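PDB 5LY8: tail component from Lactobacillus phage J-1, which probably recognises saccharides on the surface of its bacterial host, this chain being the second carbohydrate-binding module of the evolved distal tail protein. Local coordinates for residues A[20-25]-A[54-59]; A[109-114]-A[127-132]; A[137-142]-A[155-160]. One frame throughout, in Å; residues are numbered along the deposited sequence. Where two conformers were deposited one is given.

Interaction 1 of 3, residues A[20-25]-A[54-59]. With MG (magnesium ion), chain C.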
loop_
_atom_site.group_PDB
_atom_site.type_symbol
_atom_site.label_atom_id
_atom_site.label_comp_id
_atom_site.label_asym_id
_atom_site.label_seq_id
_atom_site.Cartn_x
_atom_site.Cartn_y
_atom_site.Cartn_z
ATOM N N LEU A 20 5.332 -7.164 -10.826
ATOM C CA LEU A 20 4.104 -7.160 -11.621
ATOM C C LEU A 20 4.111 -5.934 -12.512
ATOM O O LEU A 20 4.172 -4.820 -12.004
ATOM C CB LEU A 20 2.828 -7.136 -10.758
ATOM C CG LEU A 20 2.711 -8.288 -9.749
ATOM C CD1 LEU A 20 1.468 -8.143 -8.896
ATOM C CD2 LEU A 20 2.707 -9.663 -10.431
ATOM N N ASP A 21 4.081 -6.128 -13.824
ATOM C CA ASP A 21 3.939 -5.008 -14.760
ATOM C C ASP A 21 2.525 -4.923 -15.329
ATOM O O ASP A 21 2.210 -3.967 -16.041
ATOM C CB ASP A 21 4.964 -5.063 -15.897
ATOM C CG ASP A 21 4.965 -6.310 -16.741
ATOM O OD1 ASP A 21 3.907 -6.996 -16.822
ATOM O OD2 ASP A 21 6.043 -6.638 -17.295
ATOM N N PHE A 22 1.682 -5.919 -15.055
ATOM C CA PHE A 22 0.273 -5.969 -15.461
ATOM C C PHE A 22 0.079 -6.092 -16.967
ATOM O O PHE A 22 -1.056 -5.936 -17.414
ATOM C CB PHE A 22 -0.559 -4.807 -14.876
ATOM C CG PHE A 22 -0.480 -4.810 -13.372
ATOM C CD1 PHE A 22 0.143 -3.780 -12.693
ATOM C CD2 PHE A 22 -0.995 -5.869 -12.633
ATOM C CE1 PHE A 22 0.218 -3.788 -11.297
ATOM C CE2 PHE A 22 -0.925 -5.870 -11.237
ATOM C CZ PHE A 22 -0.272 -4.860 -10.588
ATOM N N ASN A 23 1.132 -6.423 -17.728
ATOM C CA ASN A 23 0.978 -6.639 -19.189
ATOM C C ASN A 23 0.130 -7.898 -19.459
ATOM O O ASN A 23 -0.549 -8.011 -20.441
ATOM C CB ASN A 23 2.338 -6.712 -19.879
ATOM C CG ASN A 23 3.019 -5.367 -19.971
ATOM O OD1 ASN A 23 2.414 -4.349 -19.868
ATOM N ND2 ASN A 23 4.290 -5.391 -20.189
ATOM N N GLN A 24 0.218 -8.841 -18.549
ATOM C CA GLN A 24 -0.542 -10.068 -18.519
ATOM C C GLN A 24 -1.050 -10.273 -17.087
ATOM O O GLN A 24 -0.500 -9.710 -16.149
ATOM C CB GLN A 24 0.306 -11.283 -18.877
ATOM C CG GLN A 24 1.376 -11.745 -17.876
ATOM C CD GLN A 24 2.712 -10.936 -17.726
ATOM O OE1 GLN A 24 2.859 -9.922 -18.445
ATOM N NE2 GLN A 24 3.786 -11.500 -16.893
ATOM N N THR A 25 -2.083 -11.086 -16.941
ATOM C CA THR A 25 -2.632 -11.436 -15.645
ATOM C C THR A 25 -1.512 -11.870 -14.684
ATOM O O THR A 25 -0.689 -12.685 -15.018
ATOM C CB THR A 25 -3.671 -12.583 -15.744
ATOM O OG1 THR A 25 -4.774 -12.169 -16.543
ATOM C CG2 THR A 25 -4.215 -12.946 -14.426
ATOM N N PHE A 54 -9.855 -7.214 -10.596
ATOM C CA PHE A 54 -9.063 -6.192 -11.255
ATOM C C PHE A 54 -9.231 -6.433 -12.738
ATOM O O PHE A 54 -9.138 -7.588 -13.172
ATOM C CB PHE A 54 -7.571 -6.347 -10.965
ATOM C CG PHE A 54 -7.170 -6.069 -9.542
ATOM C CD1 PHE A 54 -6.786 -4.791 -9.151
ATOM C CD2 PHE A 54 -7.137 -7.093 -8.602
ATOM C CE1 PHE A 54 -6.423 -4.536 -7.823
ATOM C CE2 PHE A 54 -6.768 -6.846 -7.285
ATOM C CZ PHE A 54 -6.399 -5.571 -6.905
ATOM N N GLY A 55 -9.402 -5.371 -13.500
ATOM C CA GLY A 55 -9.356 -5.486 -14.956
ATOM C C GLY A 55 -7.983 -5.037 -15.435
ATOM O O GLY A 55 -7.422 -4.096 -14.866
ATOM N N TYR A 56 -7.390 -5.705 -16.442
ATOM C CA TYR A 56 -6.068 -5.315 -16.923
ATOM C C TYR A 56 -6.133 -4.753 -18.325
ATOM O O TYR A 56 -6.706 -5.392 -19.208
ATOM C CB TYR A 56 -5.082 -6.480 -16.861
ATOM C CG TYR A 56 -5.053 -7.133 -15.508
ATOM C CD1 TYR A 56 -4.420 -6.521 -14.435
ATOM C CD2 TYR A 56 -5.701 -8.347 -15.282
ATOM C CE1 TYR A 56 -4.463 -7.079 -13.165
ATOM C CE2 TYR A 56 -5.774 -8.900 -14.010
ATOM C CZ TYR A 56 -5.146 -8.265 -12.954
ATOM O OH TYR A 56 -5.159 -8.822 -11.700
ATOM N N ALA A 57 -5.572 -3.556 -18.544
ATOM C CA ALA A 57 -5.473 -2.976 -19.884
ATOM C C ALA A 57 -4.241 -2.106 -19.946
ATOM O O ALA A 57 -3.988 -1.342 -19.024
ATOM C CB ALA A 57 -6.704 -2.138 -20.169
ATOM N N ASN A 58 -3.500 -2.171 -21.061
ATOM C CA ASN A 58 -2.382 -1.270 -21.306
ATOM C C ASN A 58 -1.295 -1.292 -20.241
ATOM O O ASN A 58 -0.697 -0.252 -19.978
ATOM C CB ASN A 58 -2.911 0.148 -21.530
ATOM C CG ASN A 58 -3.668 0.230 -22.820
ATOM O OD1 ASN A 58 -3.297 -0.423 -23.779
ATOM N ND2 ASN A 58 -4.781 0.975 -22.867
ATOM N N GLY A 59 -1.076 -2.452 -19.617
ATOM C CA GLY A 59 -0.050 -2.566 -18.580
ATOM C C GLY A 59 -0.474 -1.952 -17.266
ATOM O O GLY A 59 0.369 -1.556 -16.444
HETATM MG MG MG C . 2.646 -1.651 -16.095
HETATM O O HOH W 1 -2.564 -4.956 -19.509
HETATM O O HOH W 2 3.481 -2.280 -18.354
HETATM O O HOH W 3 2.947 0.484 -17.234
HETATM O O HOH W 4 5.006 -1.474 -15.542
#
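Phe22 and Tyr56 meet across this contact because each sends its CG to the side of the backbone N, anti to the carbonyl carbon (chi1 -58° and -52°). The rings come together rim to rim, their planes nearly parallel at 8°, with neither lying over the face of the other. Their centroids are 6.0 Å apart, and the touching atoms are Phe22 CD2 and Tyr56 CE1, 3.7 Å from each other. Leu20 CB covers one face of the Phe22 ring near its rim, while Gly59 O sits at the ring edge close to its plane. Beyond the pair, Trp226 packs its ring against Phe22, and Ala61 touches both aromatic side chains.

Next to the rings the backbones are joined through a metal ion and a water. Asp21 O lies 3.1 Å from Gly59 O, a close approach of two acceptors that magnesium makes acceptable: it binds Asp21 O at 2.4 Å and Gly59 O at 2.3 Å. Gln227 O and three waters complete six ligands. One of those waters also donates to Asn23 OD1, so the amide belongs to the second shell, and the same oxygen rests against Gly59 CA, where no side chain intervenes. A separate water donates to Phe22 O at 2.8 Å and accepts from Gly59 N, a second bridge between the two segments. The Asp21 carboxylate does not bind the ion in this arrangement; its OD1 instead takes the N-H of Asn23, approached from above the carboxylate plane, and so closes an Asx turn. The whole is a loop-borne magnesium site built on main-chain carbonyls and water, tying the end of strand 11-20 to the turn after strand 54-57.

Interaction 2 of 3, residues A[109-114]-A[127-132]. With MG (magnesium ion), chain B.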
loop_
_atom_site.group_PDB
_atom_site.type_symbol
_atom_site.label_atom_id
_atom_site.label_comp_id
_atom_site.label_asym_id
_atom_site.label_seq_id
_atom_site.Cartn_x
_atom_site.Cartn_y
_atom_site.Cartn_z
ATOM N N VAL A 109 -14.938 9.140 -3.147
ATOM C CA VAL A 109 -14.399 8.523 -1.939
ATOM C C VAL A 109 -13.586 7.307 -2.345
ATOM O O VAL A 109 -14.046 6.494 -3.167
ATOM C CB VAL A 109 -15.544 8.149 -0.953
ATOM C CG1 VAL A 109 -15.081 7.235 0.176
ATOM C CG2 VAL A 109 -16.205 9.410 -0.392
ATOM N N GLY A 110 -12.417 7.133 -1.752
ATOM C CA GLY A 110 -11.648 5.942 -2.072
ATOM C C GLY A 110 -10.470 5.815 -1.152
ATOM O O GLY A 110 -10.088 6.768 -0.476
ATOM N N ARG A 111 -9.884 4.625 -1.127
ATOM C CA ARG A 111 -8.728 4.330 -0.291
ATOM C C ARG A 111 -7.880 3.302 -0.998
ATOM O O ARG A 111 -8.419 2.407 -1.652
ATOM C CB ARG A 111 -9.209 3.756 1.080
ATOM C CG ARG A 111 -8.127 3.184 1.977
ATOM C CD ARG A 111 -8.741 2.635 3.277
ATOM N NE ARG A 111 -7.699 2.286 4.249
ATOM C CZ ARG A 111 -7.112 3.137 5.065
ATOM N NH1 ARG A 111 -7.493 4.412 5.095
ATOM N NH2 ARG A 111 -6.128 2.735 5.846
ATOM N N PHE A 112 -6.551 3.376 -0.805
ATOM C CA PHE A 112 -5.700 2.232 -1.099
ATOM C C PHE A 112 -4.767 1.984 0.057
ATOM O O PHE A 112 -4.432 2.905 0.807
ATOM C CB PHE A 112 -4.946 2.293 -2.441
ATOM C CG PHE A 112 -3.927 3.381 -2.627
ATOM C CD1 PHE A 112 -2.732 3.369 -1.916
ATOM C CD2 PHE A 112 -4.088 4.337 -3.618
ATOM C CE1 PHE A 112 -1.762 4.352 -2.134
ATOM C CE2 PHE A 112 -3.088 5.278 -3.875
ATOM C CZ PHE A 112 -1.925 5.265 -3.147
ATOM N N GLU A 113 -4.386 0.715 0.213
ATOM C CA GLU A 113 -3.370 0.273 1.160
ATOM C C GLU A 113 -2.342 -0.544 0.430
ATOM O O GLU A 113 -2.700 -1.441 -0.345
ATOM C CB GLU A 113 -3.961 -0.585 2.286
ATOM C CG GLU A 113 -4.889 0.177 3.208
ATOM C CD GLU A 113 -5.444 -0.652 4.345
ATOM O OE1 GLU A 113 -5.062 -1.842 4.493
ATOM O OE2 GLU A 113 -6.295 -0.097 5.088
ATOM N N PHE A 114 -1.063 -0.271 0.712
ATOM C CA PHE A 114 0.055 -1.128 0.326
ATOM C C PHE A 114 0.665 -1.592 1.646
ATOM O O PHE A 114 1.212 -0.782 2.411
ATOM C CB PHE A 114 1.063 -0.420 -0.573
ATOM C CG PHE A 114 0.480 -0.126 -1.937
ATOM C CD1 PHE A 114 0.186 -1.153 -2.811
ATOM C CD2 PHE A 114 0.176 1.169 -2.317
ATOM C CE1 PHE A 114 -0.386 -0.889 -4.066
ATOM C CE2 PHE A 114 -0.382 1.438 -3.584
ATOM C CZ PHE A 114 -0.644 0.403 -4.453
ATOM N N ALA A 127 -1.107 4.097 3.375
ATOM C CA ALA A 127 -2.441 4.363 2.844
ATOM C C ALA A 127 -2.532 5.727 2.232
ATOM O O ALA A 127 -1.861 6.669 2.663
ATOM C CB ALA A 127 -3.509 4.200 3.933
ATOM N N LEU A 128 -3.387 5.839 1.200
ATOM C CA LEU A 128 -3.844 7.108 0.674
ATOM C C LEU A 128 -5.358 7.035 0.677
ATOM O O LEU A 128 -5.914 6.002 0.281
ATOM C CB LEU A 128 -3.340 7.378 -0.749
ATOM C CG LEU A 128 -3.678 8.748 -1.319
ATOM C CD1 LEU A 128 -2.890 9.872 -0.626
ATOM C CD2 LEU A 128 -3.407 8.810 -2.818
ATOM N N PHE A 129 -6.036 8.077 1.122
ATOM C CA PHE A 129 -7.483 8.023 1.132
ATOM C C PHE A 129 -8.127 9.415 1.069
ATOM O O PHE A 129 -7.577 10.389 1.474
ATOM C CB PHE A 129 -8.013 7.250 2.363
ATOM C CG PHE A 129 -7.609 7.854 3.676
ATOM C CD1 PHE A 129 -6.398 7.505 4.309
ATOM C CD2 PHE A 129 -8.432 8.779 4.300
ATOM C CE1 PHE A 129 -6.079 8.102 5.549
ATOM C CE2 PHE A 129 -8.071 9.348 5.505
ATOM C CZ PHE A 129 -6.934 9.003 6.100
ATOM N N ASP A 130 -9.314 9.398 0.482
ATOM C CA ASP A 130 -10.244 10.534 0.387
ATOM C C ASP A 130 -11.523 9.934 0.957
ATOM O O ASP A 130 -12.193 9.205 0.318
ATOM C CB ASP A 130 -10.414 11.060 -1.054
ATOM C CG ASP A 130 -11.425 12.238 -1.138
ATOM O OD1 ASP A 130 -12.081 12.497 -0.220
ATOM O OD2 ASP A 130 -11.522 12.893 -2.167
ATOM N N ASP A 131 -11.799 10.243 2.212
ATOM C CA ASP A 131 -12.920 9.613 2.902
ATOM C C ASP A 131 -14.181 10.438 3.063
ATOM O O ASP A 131 -15.034 10.060 3.802
ATOM C CB ASP A 131 -12.483 9.002 4.275
ATOM C CG ASP A 131 -12.025 10.048 5.286
ATOM O OD1 ASP A 131 -11.971 11.188 5.008
ATOM O OD2 ASP A 131 -11.694 9.646 6.408
ATOM N N SER A 132 -14.279 11.546 2.353
ATOM C CA SER A 132 -15.484 12.374 2.448
ATOM C C SER A 132 -16.015 12.670 1.070
ATOM O O SER A 132 -15.258 13.097 0.193
ATOM C CB SER A 132 -15.178 13.700 3.149
ATOM O OG SER A 132 -16.340 14.521 3.153
HETATM MG MG MG B . -13.961 13.378 -1.706
#
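Leu128 CB lies over one face of the Phe112 ring, 3.8 Å from its centroid and offset toward the rim. Phe112 carries CG between its backbone N and carbonyl carbon (chi1 64°), which swings the ring back across the neighbouring strand. On the other side of the sheet the extended Arg111 runs alongside Phe129, its NH1 3.4 Å from Phe129 CD1, while Ala127 CB covers one face of the guanidinium. Behind these side chains stand two hydrogen-bonded antiparallel pairs, Gly110 with Asp130 and Phe112 with Leu128; Asp130 N reaches Gly110 O at 2.9 Å.

Farther out, NE and NH2 of Arg111 both grip Glu113 OE2, NE at 2.9 Å, on the anti side of the carboxylate. Backbone N-H groups of Ala37 and Phe38 also hold that carboxylate. At the strand end, Asp130 chelates magnesium with both carboxylate oxygens, joined by Ser132 O at 2.3 Å and by the carbonyls of Ala106, Glu108 and Asn135, and Thr104 OG1 bonds Asp130 OD2. With the N-H groups of Ala37 and Phe38 also on the carboxylate, the buried Arg111–Glu113 pair is probably charged, and the ion's positive charge would be partly balanced by Asp130.

Interaction 3 of 3, residues A[137-142]-A[155-160]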
loop_
_atom_site.group_PDB
_atom_site.type_symbol
_atom_site.label_atom_id
_atom_site.label_comp_id
_atom_site.label_asym_id
_atom_site.label_seq_id
_atom_site.Cartn_x
_atom_site.Cartn_y
_atom_site.Cartn_z
ATOM N N GLN A 137 -10.098 16.518 -0.192
ATOM C CA GLN A 137 -8.881 16.362 0.529
ATOM C C GLN A 137 -8.496 14.865 0.517
ATOM O O GLN A 137 -9.320 13.964 0.757
ATOM C CB GLN A 137 -9.093 16.845 1.963
ATOM C CG GLN A 137 -7.828 16.866 2.800
ATOM C CD GLN A 137 -6.773 17.772 2.245
ATOM O OE1 GLN A 137 -6.940 18.990 2.182
ATOM N NE2 GLN A 137 -5.690 17.181 1.778
ATOM N N TRP A 138 -7.244 14.615 0.198
ATOM C CA TRP A 138 -6.725 13.293 0.400
ATOM C C TRP A 138 -5.621 13.292 1.464
ATOM O O TRP A 138 -5.015 14.322 1.767
ATOM C CB TRP A 138 -6.391 12.571 -0.875
ATOM C CG TRP A 138 -5.529 13.272 -1.854
ATOM C CD1 TRP A 138 -4.640 14.283 -1.595
ATOM C CD2 TRP A 138 -5.291 12.871 -3.198
ATOM N NE1 TRP A 138 -3.892 14.551 -2.716
ATOM C CE2 TRP A 138 -4.285 13.707 -3.723
ATOM C CE3 TRP A 138 -5.844 11.894 -4.020
ATOM C CZ2 TRP A 138 -3.784 13.554 -5.031
ATOM C CZ3 TRP A 138 -5.389 11.770 -5.318
ATOM C CH2 TRP A 138 -4.381 12.608 -5.828
ATOM N N VAL A 139 -5.475 12.147 2.113
ATOM C CA VAL A 139 -4.592 11.974 3.254
ATOM C C VAL A 139 -3.655 10.805 2.975
ATOM O O VAL A 139 -4.089 9.754 2.550
ATOM C CB VAL A 139 -5.404 11.699 4.553
ATOM C CG1 VAL A 139 -4.470 11.425 5.729
ATOM C CG2 VAL A 139 -6.327 12.872 4.913
ATOM N N PHE A 140 -2.380 11.009 3.290
ATOM C CA PHE A 140 -1.331 10.008 3.209
ATOM C C PHE A 140 -0.988 9.620 4.642
ATOM O O PHE A 140 -0.696 10.490 5.456
ATOM C CB PHE A 140 -0.143 10.650 2.496
ATOM C CG PHE A 140 1.200 9.983 2.500
ATOM C CD1 PHE A 140 1.323 8.636 2.200
ATOM C CD2 PHE A 140 2.349 10.726 2.704
ATOM C CE1 PHE A 140 2.589 8.036 2.139
ATOM C CE2 PHE A 140 3.606 10.127 2.657
ATOM C CZ PHE A 140 3.717 8.785 2.374
ATOM N N SER A 141 -1.083 8.319 4.954
ATOM C CA SER A 141 -0.781 7.833 6.302
ATOM C C SER A 141 0.155 6.666 6.281
ATOM O O SER A 141 0.224 5.928 5.290
ATOM C CB SER A 141 -2.062 7.500 7.072
ATOM O OG SER A 141 -2.705 6.330 6.574
ATOM N N GLY A 142 0.884 6.498 7.371
ATOM C CA GLY A 142 1.776 5.369 7.532
ATOM C C GLY A 142 1.561 4.767 8.888
ATOM O O GLY A 142 1.556 5.500 9.880
ATOM N N PHE A 155 -0.242 11.270 9.766
ATOM C CA PHE A 155 -1.482 11.505 9.049
ATOM C C PHE A 155 -1.231 12.828 8.351
ATOM O O PHE A 155 -1.206 13.872 9.008
ATOM C CB PHE A 155 -2.614 11.603 10.076
ATOM C CG PHE A 155 -4.023 11.763 9.543
ATOM C CD1 PHE A 155 -4.474 12.987 9.061
ATOM C CD2 PHE A 155 -4.925 10.712 9.613
ATOM C CE1 PHE A 155 -5.790 13.141 8.600
ATOM C CE2 PHE A 155 -6.245 10.876 9.175
ATOM C CZ PHE A 155 -6.668 12.095 8.682
ATOM N N ASP A 156 -0.958 12.796 7.048
ATOM C CA ASP A 156 -0.541 13.972 6.287
ATOM C C ASP A 156 -1.628 14.403 5.338
ATOM O O ASP A 156 -1.907 13.715 4.348
ATOM C CB ASP A 156 0.774 13.673 5.516
ATOM C CG ASP A 156 2.049 13.608 6.348
ATOM O OD1 ASP A 156 1.969 13.791 7.595
ATOM O OD2 ASP A 156 3.122 13.360 5.762
ATOM N N LEU A 157 -2.253 15.550 5.637
ATOM C CA LEU A 157 -3.259 16.164 4.766
ATOM C C LEU A 157 -2.477 16.808 3.632
ATOM O O LEU A 157 -1.790 17.818 3.841
ATOM C CB LEU A 157 -4.086 17.217 5.539
ATOM C CG LEU A 157 -5.117 16.612 6.496
ATOM C CD1 LEU A 157 -5.273 17.436 7.751
ATOM C CD2 LEU A 157 -6.448 16.463 5.836
ATOM N N LEU A 158 -2.526 16.200 2.444
ATOM C CA LEU A 158 -1.755 16.601 1.276
ATOM C C LEU A 158 -2.355 17.840 0.621
ATOM O O LEU A 158 -3.489 17.773 0.135
ATOM C CB LEU A 158 -1.736 15.476 0.248
ATOM C CG LEU A 158 -1.134 14.174 0.711
ATOM C CD1 LEU A 158 -1.195 13.160 -0.409
ATOM C CD2 LEU A 158 0.309 14.367 1.190
ATOM N N PRO A 159 -1.623 18.968 0.542
ATOM C CA PRO A 159 -2.220 20.156 -0.092
ATOM C C PRO A 159 -2.539 19.872 -1.563
ATOM O O PRO A 159 -1.644 19.509 -2.331
ATOM C CB PRO A 159 -1.154 21.241 0.095
ATOM C CG PRO A 159 0.126 20.494 0.348
ATOM C CD PRO A 159 -0.271 19.237 1.070
ATOM N N ARG A 160 -3.794 20.012 -1.950
ATOM C CA ARG A 160 -4.216 19.666 -3.308
ATOM C C ARG A 160 -3.589 20.448 -4.443
ATOM O O ARG A 160 -3.559 20.002 -5.533
ATOM C CB ARG A 160 -5.733 19.645 -3.419
ATOM C CG ARG A 160 -6.329 18.375 -2.829
ATOM C CD ARG A 160 -6.217 17.194 -3.792
ATOM N NE ARG A 160 -7.204 17.199 -4.848
ATOM C CZ ARG A 160 -7.041 16.573 -6.010
ATOM N NH1 ARG A 160 -5.894 15.967 -6.291
ATOM N NH2 ARG A 160 -7.996 16.557 -6.890
HETATM O O HOH W 5 -5.791 20.953 -0.160
#
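Val139 CG1 stands over the centre of the Phe155 ring, 3.5 Å from its centroid, and CG2 of the same valine touches Leu157 CD2 at 3.7 Å. This side of the hairpin is the more open one: Phe155 and Leu157 are exposed.

The other face, bearing Trp138, Phe140 and Leu158, is the closely packed one. Trp138 holds CG between its backbone N and carbonyl carbon (chi1 51°), turning the indole across the partner strand until CD1 lies 3.6 Å from Leu158 CB. Arg160, folded at chi2 and chi3, then crosses one face of the indole. Its CD lies 3.9 Å from the centroid of the five-membered ring, and its CZ makes a cation-pi contact with the six-membered ring at 4.7 Å, the guanidinium turned 64° from the ring plane. Salt bridges to Asp136 and Asp165 and a bond to Tyr163 O fix the guanidinium. Leu158 CD2 packs on Phe140 CB, and the layer continues into Phe181 and Leu183 of strand 178-185.

Backbone bonding is firm where Phe140 pairs with Asp156 (Asp156 N to Phe140 O, 2.8 Å). It slackens toward Trp138, where Leu158 N reaches Trp138 O at 3.2 Å. Gln137, modelled in two conformers, is doubtful as a reinforcement there, although in one of them NE2 reaches both Leu158 O and Trp138 O. The carboxylate of Asp156 lies beside the Phe140 ring and comes close to that of Glu194, which may raise the pKa of one of them. Together these features make an antiparallel hairpin whose second strand, 151-158, is an outer strand of its sheet, with one face turned to the interior, consistent with the concanavalin-like sandwich of the family.

Interactions 2 and 3 share one sheet: strands 121-130 and 138-144 are neighbours in it, and the contact centres lie about 10 Å apart. Phe129 O to Val139 N, at 2.8 Å, and Ala127 O to Ser141 N are probable hydrogen bonds between them, so strands 110-118, 121-130, 138-144 and 151-158 run on as a continuous meander. Gln137 O packs against Asp130 OD1, bringing the start of interaction 3 up to the magnesium site of interaction 2. Interaction 1 stands apart, its centre about 22 Å from that of interaction 2 and about 28 Å from that of interaction 3. Its magnesium ion is thus a separate site, 26.6 Å from the other, ion MG to ion MG.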